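Local coordinates for transcriptional regulator, LacI family protein (Rhodococcus jostii, PDB 3K9C) that probably binds DNA as a LacI-family transcriptional regulator, with a periplasmic-binding-protein-like core of the kind that senses small ligands, at residues Leu116-His126 with Pro267-Val278; Thr187-Thr198 with Ile215-Ala226. One frame throughout, in Å; residues are numbered along the deposited sequence.

Interaction 1: Leu116-His126 with Pro267-Val278; sequences LAVDHLTELGH and PHLVRRATTGPV
A chi1 of 170° sets the His120 imidazole beside its own carbonyl carbon and carries it off helix 110-123 toward Leu269, Arg271 and Thr275. His126 takes the other course: CG is anti to the carbonyl carbon (chi1 -65°), and NE2 faces the backbone of Gly276. The His120 ring meets three residues in three ways. Leu269 CD2 sits over one face in a CH-pi contact, 4.0 Å from the ring centroid. Thr275 OG1 lies at the edge, in the ring plane, and shares a nearly straight hydrogen bond of 3.0 Å with His120 NE2. Arg271 CD comes obliquely to His120 CE1 at 3.6 Å. Thr275 OG1 is also bonded to Thr234, so this hydroxyl ties His120 to the residue just before strand 235-237. At the helix end, Gly125 with positive phi is the C-prime residue of a Schellman motif. Just beyond it, His126 NE2 donates to Gly276 O over 2.8 Å, about 20° out of the ring plane. Leu124, between the two histidines in the chain, packs on the Gly276-Pro277 backbone and ring: CD1 is 3.7 Å from Gly276 N, and CD2 is 4.0 Å from Pro277 CD. Leu124 O accepts a weak bond from Val278 N at 3.3 Å. Upstream, Leu116 CD1 rests against Pro267 O at 3.6 Å. The contact thus fastens the C-terminal tail along one helix of the periplasmic-binding-protein-like domain. With NE2 donating to Gly276 O and ND1 bonded to Thr187, the rotation of the His126 ring is probably fixed.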
loop_
_atom_site.group_PDB
_atom_site.type_symbol
_atom_site.label_atom_id
_atom_site.label_comp_id
_atom_site.label_asym_id
_atom_site.label_seq_id
_atom_site.Cartn_x
_atom_site.Cartn_y
_atom_site.Cartn_z
ATOM N N LEU B 116 -17.349 18.780 6.631
ATOM C CA LEU B 116 -16.343 19.194 7.621
ATOM C C LEU B 116 -15.142 19.803 6.899
ATOM O O LEU B 116 -14.605 20.829 7.315
ATOM C CB LEU B 116 -15.865 17.995 8.455
ATOM C CG LEU B 116 -16.860 17.355 9.427
ATOM C CD1 LEU B 116 -16.248 16.095 10.024
ATOM C CD2 LEU B 116 -17.233 18.358 10.523
ATOM N N ALA B 117 -14.717 19.144 5.823
ATOM C CA ALA B 117 -13.592 19.618 5.020
ATOM C C ALA B 117 -13.903 21.020 4.495
ATOM O O ALA B 117 -13.087 21.926 4.619
ATOM C CB ALA B 117 -13.334 18.650 3.845
ATOM N N VAL B 118 -15.087 21.196 3.909
ATOM C CA VAL B 118 -15.487 22.502 3.381
ATOM C C VAL B 118 -15.615 23.554 4.480
ATOM O O VAL B 118 -15.116 24.664 4.330
ATOM C CB VAL B 118 -16.829 22.434 2.603
ATOM C CG1 VAL B 118 -17.338 23.856 2.311
ATOM C CG2 VAL B 118 -16.631 21.685 1.283
ATOM N N ASP B 119 -16.275 23.209 5.584
ATOM C CA ASP B 119 -16.418 24.165 6.683
ATOM C C ASP B 119 -15.040 24.631 7.152
ATOM O O ASP B 119 -14.815 25.822 7.372
ATOM C CB ASP B 119 -17.174 23.541 7.858
ATOM C CG ASP B 119 -18.629 23.259 7.534
ATOM O OD1 ASP B 119 -19.148 23.820 6.548
ATOM O OD2 ASP B 119 -19.263 22.480 8.278
ATOM N N HIS B 120 -14.116 23.683 7.290
ATOM C CA HIS B 120 -12.759 23.996 7.718
ATOM C C HIS B 120 -12.097 24.994 6.772
ATOM O O HIS B 120 -11.479 25.963 7.216
ATOM C CB HIS B 120 -11.926 22.706 7.790
ATOM C CG HIS B 120 -10.460 22.937 7.982
ATOM N ND1 HIS B 120 -9.945 23.560 9.097
ATOM C CD2 HIS B 120 -9.403 22.633 7.196
ATOM C CE1 HIS B 120 -8.630 23.630 8.989
ATOM N NE2 HIS B 120 -8.275 23.075 7.843
ATOM N N LEU B 121 -12.227 24.755 5.468
ATOM C CA LEU B 121 -11.624 25.634 4.466
ATOM C C LEU B 121 -12.277 27.015 4.366
ATOM O O LEU B 121 -11.586 28.021 4.226
ATOM C CB LEU B 121 -11.634 24.957 3.091
ATOM C CG LEU B 121 -10.695 23.752 2.965
ATOM C CD1 LEU B 121 -11.004 23.000 1.674
ATOM C CD2 LEU B 121 -9.235 24.218 3.013
ATOM N N THR B 122 -13.600 27.080 4.428
ATOM C CA THR B 122 -14.246 28.380 4.347
ATOM C C THR B 122 -13.894 29.158 5.627
ATOM O O THR B 122 -13.617 30.361 5.574
ATOM C CB THR B 122 -15.785 28.232 4.145
ATOM O OG1 THR B 122 -16.340 27.421 5.185
ATOM C CG2 THR B 122 -16.082 27.556 2.784
ATOM N N GLU B 123 -13.849 28.464 6.768
ATOM C CA GLU B 123 -13.499 29.118 8.030
ATOM C C GLU B 123 -12.105 29.731 7.951
ATOM O O GLU B 123 -11.818 30.705 8.646
ATOM C CB GLU B 123 -13.550 28.131 9.202
ATOM C CG GLU B 123 -13.338 28.793 10.569
ATOM C CD GLU B 123 -13.264 27.795 11.723
ATOM O OE1 GLU B 123 -14.264 27.086 11.974
ATOM O OE2 GLU B 123 -12.203 27.720 12.379
ATOM N N LEU B 124 -11.235 29.156 7.117
ATOM C CA LEU B 124 -9.877 29.679 6.943
ATOM C C LEU B 124 -9.866 30.757 5.857
ATOM O O LEU B 124 -8.808 31.254 5.461
ATOM C CB LEU B 124 -8.889 28.554 6.581
ATOM C CG LEU B 124 -8.295 27.733 7.738
ATOM C CD1 LEU B 124 -7.602 26.473 7.200
ATOM C CD2 LEU B 124 -7.302 28.597 8.520
ATOM N N GLY B 125 -11.056 31.099 5.367
ATOM C CA GLY B 125 -11.174 32.146 4.364
ATOM C C GLY B 125 -11.243 31.774 2.896
ATOM O O GLY B 125 -11.389 32.655 2.053
ATOM N N HIS B 126 -11.130 30.486 2.579
ATOM C CA HIS B 126 -11.164 30.034 1.190
ATOM C C HIS B 126 -12.553 30.154 0.565
ATOM O O HIS B 126 -13.564 29.885 1.217
ATOM C CB HIS B 126 -10.677 28.576 1.110
ATOM C CG HIS B 126 -9.237 28.396 1.485
ATOM N ND1 HIS B 126 -8.199 28.703 0.628
ATOM C CD2 HIS B 126 -8.661 27.968 2.632
ATOM C CE1 HIS B 126 -7.049 28.467 1.232
ATOM N NE2 HIS B 126 -7.298 28.022 2.449
ATOM N N PRO B 267 -17.709 10.962 11.014
ATOM C CA PRO B 267 -16.277 11.120 10.753
ATOM C C PRO B 267 -15.802 12.368 11.489
ATOM O O PRO B 267 -16.612 13.106 12.040
ATOM C CB PRO B 267 -16.238 11.309 9.245
ATOM C CG PRO B 267 -17.446 12.167 9.019
ATOM C CD PRO B 267 -18.502 11.489 9.886
ATOM N N HIS B 268 -14.497 12.598 11.519
ATOM C CA HIS B 268 -13.979 13.797 12.165
ATOM C C HIS B 268 -12.791 14.360 11.419
ATOM O O HIS B 268 -12.115 13.652 10.672
ATOM C CB HIS B 268 -13.644 13.557 13.650
ATOM C CG HIS B 268 -12.915 12.282 13.930
ATOM N ND1 HIS B 268 -11.539 12.178 13.883
ATOM C CD2 HIS B 268 -13.370 11.062 14.304
ATOM C CE1 HIS B 268 -11.179 10.952 14.218
ATOM N NE2 HIS B 268 -12.272 10.255 14.479
ATOM N N LEU B 269 -12.562 15.654 11.604
ATOM C CA LEU B 269 -11.469 16.342 10.939
ATOM C C LEU B 269 -10.163 16.142 11.670
ATOM O O LEU B 269 -10.107 16.219 12.889
ATOM C CB LEU B 269 -11.753 17.844 10.839
ATOM C CG LEU B 269 -10.586 18.665 10.277
ATOM C CD1 LEU B 269 -10.417 18.350 8.807
ATOM C CD2 LEU B 269 -10.844 20.156 10.483
ATOM N N VAL B 270 -9.113 15.882 10.907
ATOM C CA VAL B 270 -7.794 15.701 11.463
ATOM C C VAL B 270 -6.905 16.712 10.764
ATOM O O VAL B 270 -6.506 16.515 9.611
ATOM C CB VAL B 270 -7.267 14.273 11.213
ATOM C CG1 VAL B 270 -5.856 14.126 11.798
ATOM C CG2 VAL B 270 -8.208 13.263 11.832
ATOM N N ARG B 271 -6.616 17.805 11.465
ATOM C CA ARG B 271 -5.785 18.879 10.930
ATOM C C ARG B 271 -4.308 18.626 11.107
ATOM O O ARG B 271 -3.841 18.274 12.191
ATOM C CB ARG B 271 -6.104 20.213 11.609
ATOM C CG ARG B 271 -7.396 20.857 11.199
ATOM C CD ARG B 271 -7.709 22.012 12.128
ATOM N NE ARG B 271 -7.804 21.541 13.509
ATOM C CZ ARG B 271 -8.218 22.282 14.531
ATOM N NH1 ARG B 271 -8.582 23.545 14.333
ATOM N NH2 ARG B 271 -8.277 21.753 15.748
ATOM N N ARG B 272 -3.571 18.822 10.028
ATOM C CA ARG B 272 -2.136 18.662 10.061
ATOM C C ARG B 272 -1.556 19.912 9.416
ATOM O O ARG B 272 -1.978 21.017 9.765
ATOM C CB ARG B 272 -1.716 17.371 9.351
ATOM C CG ARG B 272 -2.236 16.115 10.065
ATOM C CD ARG B 272 -1.349 14.892 9.822
ATOM N NE ARG B 272 -1.770 13.739 10.621
ATOM C CZ ARG B 272 -2.766 12.917 10.293
ATOM N NH1 ARG B 272 -3.453 13.104 9.170
ATOM N NH2 ARG B 272 -3.091 11.910 11.097
ATOM N N ALA B 273 -0.645 19.771 8.462
ATOM C CA ALA B 273 -0.028 20.954 7.869
ATOM C C ALA B 273 -0.312 21.294 6.406
ATOM O O ALA B 273 0.376 22.143 5.828
ATOM C CB ALA B 273 1.482 20.874 8.085
ATOM N N THR B 274 -1.309 20.659 5.794
ATOM C CA THR B 274 -1.607 20.945 4.391
ATOM C C THR B 274 -2.741 21.940 4.167
ATOM O O THR B 274 -3.183 22.137 3.035
ATOM C CB THR B 274 -1.919 19.651 3.602
ATOM O OG1 THR B 274 -3.007 18.955 4.226
ATOM C CG2 THR B 274 -0.683 18.752 3.559
ATOM N N THR B 275 -3.218 22.563 5.242
ATOM C CA THR B 275 -4.280 23.562 5.130
ATOM C C THR B 275 -3.894 24.794 5.935
ATOM O O THR B 275 -3.146 24.695 6.903
ATOM C CB THR B 275 -5.636 23.027 5.645
ATOM O OG1 THR B 275 -5.480 22.518 6.974
ATOM C CG2 THR B 275 -6.155 21.928 4.736
ATOM N N GLY B 276 -4.389 25.955 5.521
ATOM C CA GLY B 276 -4.079 27.190 6.219
ATOM C C GLY B 276 -4.823 28.368 5.626
ATOM O O GLY B 276 -5.572 28.202 4.666
ATOM N N PRO B 277 -4.637 29.578 6.170
ATOM C CA PRO B 277 -5.329 30.756 5.638
ATOM C C PRO B 277 -5.141 30.910 4.128
ATOM O O PRO B 277 -4.100 30.540 3.579
ATOM C CB PRO B 277 -4.702 31.908 6.422
ATOM C CG PRO B 277 -4.353 31.266 7.743
ATOM C CD PRO B 277 -3.764 29.942 7.302
ATOM N N VAL B 278 -6.155 31.455 3.465
ATOM C CA VAL B 278 -6.105 31.677 2.021
ATOM C C VAL B 278 -5.026 32.690 1.702
ATOM O O VAL B 278 -4.827 33.639 2.455
ATOM C CB VAL B 278 -7.428 32.245 1.498
ATOM C CG1 VAL B 278 -7.472 32.197 -0.026
ATOM C CG2 VAL B 278 -8.547 31.475 2.075
#

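Interaction 2: Thr187-Thr198 with Ile215-Ala226; sequences TAVVAFNDRCAT and ISVVGYDDSRLA. With GOL (glycerol), chain D.
Asp194 OD2 is gripped by two donors of Ser223: the backbone N at 2.7 Å, almost straight (176°), and OG at 3.1 Å on the anti lone pair. The aspartate opens the helix of a beta-alpha-beta unit, strand 188-191, helix 194-206, strand 216-218. The two strands run parallel, with Val189 N bonded to Ser216 O and Val218 N to Val189 O. Val190 CG2 touches Val218 CB on one face of the sheet. On the other, Val217 CG1 meets Ala197 CB of the helix. Beyond the strands Asp194 N donates to Tyr220 O at 2.9 Å. Asp194 OD1 takes a weak bond from Tyr220 N and is also hydrogen-bonded to Thr235 OG1. With an alanine at Asp194, Ser223 N and OG would probably lose their acceptor, and the 220-223 loop would be likely to shift. Asn193 is the N-cap: its chi1 of 70° turns the amide back over the first helical turn, where OD1 accepts from Cys196 N at 2.8 Å. Leu225 CD1 packs on Arg195 CA at 3.6 Å. A glycerol, probably from the crystallisation liquor, bonds through O3 to Asp221 OD2 at 2.6 Å.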
loop_
_atom_site.group_PDB
_atom_site.type_symbol
_atom_site.label_atom_id
_atom_site.label_comp_id
_atom_site.label_asym_id
_atom_site.label_seq_id
_atom_site.Cartn_x
_atom_site.Cartn_y
_atom_site.Cartn_z
ATOM N N THR B 187 -7.948 28.024 -4.525
ATOM C CA THR B 187 -6.915 28.201 -3.502
ATOM C C THR B 187 -6.939 27.034 -2.514
ATOM O O THR B 187 -6.093 26.939 -1.633
ATOM C CB THR B 187 -7.108 29.510 -2.705
ATOM O OG1 THR B 187 -8.335 29.443 -1.974
ATOM C CG2 THR B 187 -7.124 30.715 -3.632
ATOM N N ALA B 188 -7.932 26.164 -2.649
ATOM C CA ALA B 188 -8.043 24.994 -1.778
ATOM C C ALA B 188 -8.630 23.863 -2.597
ATOM O O ALA B 188 -9.418 24.087 -3.518
ATOM C CB ALA B 188 -8.927 25.291 -0.580
ATOM N N VAL B 189 -8.238 22.645 -2.261
ATOM C CA VAL B 189 -8.703 21.488 -2.986
ATOM C C VAL B 189 -8.992 20.345 -2.036
ATOM O O VAL B 189 -8.161 20.013 -1.206
ATOM C CB VAL B 189 -7.628 21.019 -3.984
ATOM C CG1 VAL B 189 -8.134 19.824 -4.767
ATOM C CG2 VAL B 189 -7.237 22.172 -4.905
ATOM N N VAL B 190 -10.172 19.753 -2.161
ATOM C CA VAL B 190 -10.547 18.612 -1.341
ATOM C C VAL B 190 -10.471 17.392 -2.262
ATOM O O VAL B 190 -11.246 17.274 -3.211
ATOM C CB VAL B 190 -11.993 18.757 -0.776
ATOM C CG1 VAL B 190 -12.383 17.506 -0.011
ATOM C CG2 VAL B 190 -12.082 19.969 0.145
ATOM N N ALA B 191 -9.518 16.505 -1.999
ATOM C CA ALA B 191 -9.341 15.304 -2.810
ATOM C C ALA B 191 -10.280 14.197 -2.347
ATOM O O ALA B 191 -10.693 14.177 -1.193
ATOM C CB ALA B 191 -7.894 14.833 -2.738
ATOM N N PHE B 192 -10.603 13.269 -3.249
ATOM C CA PHE B 192 -11.510 12.168 -2.912
ATOM C C PHE B 192 -10.990 11.376 -1.715
ATOM O O PHE B 192 -11.740 11.100 -0.783
ATOM C CB PHE B 192 -11.693 11.224 -4.103
ATOM C CG PHE B 192 -12.559 10.040 -3.796
ATOM C CD1 PHE B 192 -13.899 10.213 -3.468
ATOM C CD2 PHE B 192 -12.029 8.757 -3.800
ATOM C CE1 PHE B 192 -14.697 9.122 -3.148
ATOM C CE2 PHE B 192 -12.824 7.656 -3.482
ATOM C CZ PHE B 192 -14.159 7.839 -3.153
ATOM N N ASN B 193 -9.714 10.996 -1.761
ATOM C CA ASN B 193 -9.084 10.271 -0.660
ATOM C C ASN B 193 -7.606 10.655 -0.527
ATOM O O ASN B 193 -7.076 11.389 -1.362
ATOM C CB ASN B 193 -9.257 8.737 -0.818
ATOM C CG ASN B 193 -8.444 8.132 -1.976
ATOM O OD1 ASN B 193 -7.624 8.786 -2.613
ATOM N ND2 ASN B 193 -8.673 6.855 -2.228
ATOM N N ASP B 194 -6.953 10.167 0.527
ATOM C CA ASP B 194 -5.541 10.456 0.780
ATOM C C ASP B 194 -4.587 10.108 -0.369
ATOM O O ASP B 194 -3.635 10.848 -0.641
ATOM C CB ASP B 194 -5.060 9.726 2.038
ATOM C CG ASP B 194 -5.737 10.222 3.308
ATOM O OD1 ASP B 194 -6.366 11.301 3.282
ATOM O OD2 ASP B 194 -5.616 9.530 4.339
ATOM N N ARG B 195 -4.821 8.974 -1.023
ATOM C CA ARG B 195 -3.956 8.575 -2.133
ATOM C C ARG B 195 -4.094 9.563 -3.284
ATOM O O ARG B 195 -3.121 9.881 -3.968
ATOM C CB ARG B 195 -4.293 7.157 -2.607
ATOM C CG ARG B 195 -3.400 6.678 -3.739
ATOM C CD ARG B 195 -3.633 5.217 -4.051
ATOM N NE ARG B 195 -2.718 4.356 -3.312
ATOM C CZ ARG B 195 -2.759 3.028 -3.338
ATOM N NH1 ARG B 195 -3.681 2.404 -4.066
ATOM N NH2 ARG B 195 -1.870 2.320 -2.648
ATOM N N CYS B 196 -5.310 10.058 -3.487
ATOM C CA CYS B 196 -5.570 11.042 -4.535
ATOM C C CYS B 196 -4.873 12.348 -4.154
ATOM O O CYS B 196 -4.267 13.019 -4.995
ATOM C CB CYS B 196 -7.076 11.278 -4.658
ATOM S SG CYS B 196 -7.549 12.479 -5.893
ATOM N N ALA B 197 -4.961 12.696 -2.872
ATOM C CA ALA B 197 -4.343 13.913 -2.344
ATOM C C ALA B 197 -2.827 13.824 -2.495
ATOM O O ALA B 197 -2.159 14.819 -2.762
ATOM C CB ALA B 197 -4.724 14.103 -0.862
ATOM N N THR B 198 -2.281 12.628 -2.325
ATOM C CA THR B 198 -0.841 12.456 -2.472
ATOM C C THR B 198 -0.390 12.927 -3.854
ATOM O O THR B 198 0.663 13.552 -3.988
ATOM C CB THR B 198 -0.418 10.985 -2.276
ATOM O OG1 THR B 198 -0.618 10.601 -0.909
ATOM C CG2 THR B 198 1.060 10.810 -2.630
ATOM N N ILE B 215 -1.617 27.048 -1.877
ATOM C CA ILE B 215 -2.840 26.255 -1.968
ATOM C C ILE B 215 -2.979 25.260 -0.806
ATOM O O ILE B 215 -1.996 24.639 -0.382
ATOM C CB ILE B 215 -2.857 25.454 -3.303
ATOM C CG1 ILE B 215 -2.944 26.418 -4.484
ATOM C CG2 ILE B 215 -4.023 24.457 -3.329
ATOM C CD1 ILE B 215 -2.857 25.737 -5.818
ATOM N N SER B 216 -4.204 25.121 -0.298
ATOM C CA SER B 216 -4.491 24.182 0.782
ATOM C C SER B 216 -5.055 22.896 0.185
ATOM O O SER B 216 -5.743 22.917 -0.840
ATOM C CB SER B 216 -5.492 24.774 1.775
ATOM O OG SER B 216 -4.879 25.743 2.611
ATOM N N VAL B 217 -4.759 21.776 0.828
ATOM C CA VAL B 217 -5.214 20.484 0.350
ATOM C C VAL B 217 -5.761 19.659 1.506
ATOM O O VAL B 217 -5.183 19.652 2.587
ATOM C CB VAL B 217 -4.042 19.685 -0.305
ATOM C CG1 VAL B 217 -4.556 18.356 -0.876
ATOM C CG2 VAL B 217 -3.391 20.520 -1.393
ATOM N N VAL B 218 -6.870 18.967 1.263
ATOM C CA VAL B 218 -7.492 18.100 2.261
ATOM C C VAL B 218 -7.717 16.711 1.643
ATOM O O VAL B 218 -8.189 16.597 0.501
ATOM C CB VAL B 218 -8.867 18.632 2.714
ATOM C CG1 VAL B 218 -9.481 17.663 3.702
ATOM C CG2 VAL B 218 -8.718 20.000 3.338
ATOM N N GLY B 219 -7.388 15.666 2.394
ATOM C CA GLY B 219 -7.585 14.317 1.900
ATOM C C GLY B 219 -8.783 13.690 2.582
ATOM O O GLY B 219 -9.626 14.395 3.129
ATOM N N TYR B 220 -8.863 12.364 2.552
ATOM C CA TYR B 220 -9.958 11.662 3.191
ATOM C C TYR B 220 -9.512 10.229 3.491
ATOM O O TYR B 220 -8.872 9.588 2.652
ATOM C CB TYR B 220 -11.197 11.674 2.276
ATOM C CG TYR B 220 -12.520 11.595 3.003
ATOM C CD1 TYR B 220 -13.387 12.693 3.045
ATOM C CD2 TYR B 220 -12.919 10.421 3.641
ATOM C CE1 TYR B 220 -14.621 12.618 3.704
ATOM C CE2 TYR B 220 -14.140 10.337 4.305
ATOM C CZ TYR B 220 -14.983 11.438 4.333
ATOM O OH TYR B 220 -16.174 11.367 5.014
ATOM N N ASP B 221 -9.840 9.772 4.704
ATOM C CA ASP B 221 -9.543 8.432 5.243
ATOM C C ASP B 221 -8.615 8.406 6.461
ATOM O O ASP B 221 -8.756 7.538 7.326
ATOM C CB ASP B 221 -8.929 7.493 4.185
ATOM C CG ASP B 221 -9.924 7.072 3.118
ATOM O OD1 ASP B 221 -11.147 7.233 3.326
ATOM O OD2 ASP B 221 -9.476 6.563 2.072
ATOM N N ASP B 222 -7.677 9.352 6.518
ATOM C CA ASP B 222 -6.674 9.423 7.585
ATOM C C ASP B 222 -5.916 8.102 7.571
ATOM O O ASP B 222 -5.829 7.402 8.584
ATOM C CB ASP B 222 -7.310 9.651 8.969
ATOM C CG ASP B 222 -6.269 10.002 10.046
ATOM O OD1 ASP B 222 -5.222 10.584 9.697
ATOM O OD2 ASP B 222 -6.501 9.719 11.244
ATOM N N SER B 223 -5.379 7.767 6.402
ATOM C CA SER B 223 -4.631 6.532 6.229
ATOM C C SER B 223 -3.156 6.808 6.504
ATOM O O SER B 223 -2.779 7.950 6.759
ATOM C CB SER B 223 -4.827 5.996 4.806
ATOM O OG SER B 223 -4.214 6.836 3.850
ATOM N N ARG B 224 -2.332 5.764 6.445
ATOM C CA ARG B 224 -0.901 5.892 6.717
ATOM C C ARG B 224 -0.228 6.965 5.873
ATOM O O ARG B 224 0.760 7.567 6.288
ATOM C CB ARG B 224 -0.183 4.552 6.493
ATOM C CG ARG B 224 -0.107 4.097 5.038
ATOM C CD ARG B 224 0.756 2.843 4.889
ATOM N NE ARG B 224 2.145 3.075 5.281
ATOM C CZ ARG B 224 3.036 3.726 4.543
ATOM N NH1 ARG B 224 2.690 4.211 3.356
ATOM N NH2 ARG B 224 4.272 3.903 4.997
ATOM N N LEU B 225 -0.766 7.207 4.686
ATOM C CA LEU B 225 -0.202 8.208 3.789
ATOM C C LEU B 225 -0.234 9.589 4.434
ATOM O O LEU B 225 0.733 10.335 4.364
ATOM C CB LEU B 225 -1.007 8.245 2.484
ATOM C CG LEU B 225 -1.157 6.934 1.707
ATOM C CD1 LEU B 225 -2.162 7.112 0.590
ATOM C CD2 LEU B 225 0.196 6.517 1.156
ATOM N N ALA B 226 -1.355 9.913 5.071
ATOM C CA ALA B 226 -1.552 11.216 5.699
ATOM C C ALA B 226 -0.697 11.512 6.926
ATOM O O ALA B 226 -0.345 12.673 7.180
ATOM C CB ALA B 226 -3.026 11.384 6.056
HETATM C C1 GOL D . -14.020 5.419 0.864
HETATM O O1 GOL D . -14.535 4.896 1.894
HETATM C C2 GOL D . -12.600 5.451 1.029
HETATM O O2 GOL D . -12.629 6.737 1.046
HETATM C C3 GOL D . -11.543 5.079 -0.016
HETATM O O3 GOL D . -10.300 5.108 0.132
#

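Overall arrangement
Interactions 1 and 2 lie in the same domain, their centres 11 Å apart. They meet directly: His126 ND1 is 2.7 Å from Thr187 OG1, probably a hydrogen bond, and Val217 N lies 2.7 Å from Thr274 O, a second probable hydrogen bond. Strand 216-218 is an outermost strand of the four-stranded parallel sheet within this chain, and the tail 267-278 is bonded to its edge through Thr274. Helix 110-123 covers the sheet face that carries Ala188 and Val190. Interaction 2 also reaches the glycerol, which Arg143 and Gln238 bind as well. In relatives, the cleft between the two lobes takes the effector, so the glycerol may mark such a pocket.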